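Local coordinates for SYE1 (Shewanella oneidensis, PDB 4AWT), which binds flavin mononucleotide and, as a member of the old yellow enzyme family, probably uses NADH or NADPH to reduce carbon-carbon double bonds, at residues R106-P110 against V143-P148. The protein carries 1 engineered substitution. Residues are numbered along the deposited sequence; the frame is centred on the assembly and turned at random.
Sequences RVTHP and VDVAVP
Val145 slips its CG1 branch beneath the inverse gamma turn centred on Val107, where the long loop after barrel strand 96-102 of this TIM-barrel flavoenzyme meets the end of the antiparallel hairpin 130-133/141-144. On this buried side the chains pack closely. The beta-branched valine sets CG1, anti to its own carbonyl carbon (chi1 -68°), against the backbone of the turn, 4.0 Å from Val107 CA and 3.8 Å from Thr108 N, and both valines also rest on Val131 of the hairpin. Thr108 takes part through its backbone: Ala146 N donates to Thr108 O at 3.3 Å, while the Thr108 hydroxyl bonds to Lys66 O. Further along, Pro148 lays CB and CG, both 3.7 Å away, on Arg106 CB, a compact apolar ring for the base of a chain that then runs extended to Leu124 O. Between these two places one water links the two segments, donating to Arg106 O and Ala146 O, two acceptors that cannot bond each other.

The other end is looser and partly open to solvent, with exposed Asp144, whose side chain leaves the backbone away from 106-110. Here Val143 CG2 comes obliquely against the imidazole of His109, the two side chains crossing at about a right angle. At the ring's edge, in its plane, His109 CD2 lies 3.4 Å from Asp144 O.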
loop_
_atom_site.group_PDB
_atom_site.type_symbol
_atom_site.label_atom_id
_atom_site.label_comp_id
_atom_site.label_asym_id
_atom_site.label_seq_id
_atom_site.Cartn_x
_atom_site.Cartn_y
_atom_site.Cartn_z
ATOM N N ARG A 106 7.214 -1.657 13.537
ATOM C CA ARG A 106 7.734 -0.678 14.463
ATOM C C ARG A 106 7.355 0.747 14.157
ATOM O O ARG A 106 7.669 1.647 14.952
ATOM C CB ARG A 106 9.274 -0.753 14.509
ATOM C CG ARG A 106 9.923 -0.201 13.258
ATOM C CD ARG A 106 11.405 -0.515 13.237
ATOM N NE ARG A 106 11.996 -0.052 12.002
ATOM C CZ ARG A 106 13.275 -0.087 11.731
ATOM N NH1 ARG A 106 14.151 -0.597 12.576
ATOM N NH2 ARG A 106 13.687 0.378 10.536
ATOM N N VAL A 107 6.698 1.007 13.015
ATOM C CA VAL A 107 6.346 2.390 12.651
ATOM C C VAL A 107 4.972 2.697 13.221
ATOM O O VAL A 107 3.956 2.706 12.539
ATOM C CB VAL A 107 6.452 2.607 11.146
ATOM C CG1 VAL A 107 6.156 4.053 10.826
ATOM C CG2 VAL A 107 7.810 2.204 10.616
ATOM N N THR A 108 4.955 2.890 14.538
ATOM C CA THR A 108 3.752 3.163 15.294
ATOM C C THR A 108 4.173 3.697 16.662
ATOM O O THR A 108 5.335 3.896 16.986
ATOM C CB THR A 108 2.853 1.939 15.365
ATOM O OG1 THR A 108 1.585 2.362 15.870
ATOM C CG2 THR A 108 3.433 0.822 16.220
ATOM N N HIS A 109 3.154 3.963 17.445
ATOM C CA HIS A 109 3.271 4.446 18.809
ATOM C C HIS A 109 2.296 3.631 19.637
ATOM O O HIS A 109 1.207 3.327 19.125
ATOM C CB HIS A 109 2.937 5.931 18.863
ATOM C CG HIS A 109 3.143 6.541 20.165
ATOM N ND1 HIS A 109 2.285 6.506 21.161
ATOM C CD2 HIS A 109 4.154 7.287 20.655
ATOM C CE1 HIS A 109 2.686 7.083 22.250
ATOM N NE2 HIS A 109 3.869 7.621 21.963
ATOM N N PRO A 110 2.604 3.305 20.884
ATOM C CA PRO A 110 1.669 2.563 21.733
ATOM C C PRO A 110 0.255 3.098 21.747
ATOM O O PRO A 110 -0.708 2.323 21.877
ATOM C CB PRO A 110 2.361 2.614 23.132
ATOM C CG PRO A 110 3.802 2.568 22.708
ATOM C CD PRO A 110 3.894 3.542 21.565
ATOM N N VAL A 143 4.072 12.285 16.693
ATOM C CA VAL A 143 4.843 11.741 17.767
ATOM C C VAL A 143 5.969 10.881 17.213
ATOM O O VAL A 143 5.834 10.308 16.154
ATOM C CB VAL A 143 4.027 10.864 18.756
ATOM C CG1 VAL A 143 2.986 11.680 19.495
ATOM C CG2 VAL A 143 3.360 9.721 18.007
ATOM N N ASP A 144 7.060 10.764 17.973
ATOM C CA ASP A 144 8.131 9.855 17.653
ATOM C C ASP A 144 7.664 8.417 17.778
ATOM O O ASP A 144 6.862 8.073 18.678
ATOM C CB ASP A 144 9.282 10.054 18.630
ATOM C CG ASP A 144 10.028 11.339 18.389
ATOM O OD1 ASP A 144 9.796 12.015 17.392
ATOM O OD2 ASP A 144 10.915 11.640 19.215
ATOM N N VAL A 145 8.131 7.531 16.926
ATOM C CA VAL A 145 7.857 6.130 17.065
ATOM C C VAL A 145 8.540 5.581 18.305
ATOM O O VAL A 145 9.494 6.163 18.818
ATOM C CB VAL A 145 8.309 5.364 15.806
ATOM C CG1 VAL A 145 7.443 5.747 14.627
ATOM C CG2 VAL A 145 9.788 5.571 15.493
ATOM N N ALA A 146 8.071 4.415 18.734
ATOM C CA ALA A 146 8.584 3.695 19.872
ATOM C C ALA A 146 9.583 2.624 19.502
ATOM O O ALA A 146 9.657 2.166 18.378
ATOM C CB ALA A 146 7.461 3.116 20.689
ATOM N N VAL A 147 10.380 2.162 20.476
ATOM C CA VAL A 147 11.293 1.079 20.280
ATOM C C VAL A 147 10.563 -0.246 20.252
ATOM O O VAL A 147 9.834 -0.523 21.208
ATOM C CB VAL A 147 12.385 1.049 21.399
ATOM C CG1 VAL A 147 13.274 -0.148 21.228
ATOM C CG2 VAL A 147 13.242 2.310 21.420
ATOM N N PRO A 148 10.720 -1.064 19.226
ATOM C CA PRO A 148 9.946 -2.286 19.155
ATOM C C PRO A 148 10.594 -3.437 19.935
ATOM O O PRO A 148 11.776 -3.376 20.277
ATOM C CB PRO A 148 9.968 -2.611 17.666
ATOM C CG PRO A 148 11.336 -2.145 17.236
ATOM C CD PRO A 148 11.542 -0.859 18.026
HETATM O O HOH W 1 10.379 2.238 15.715
#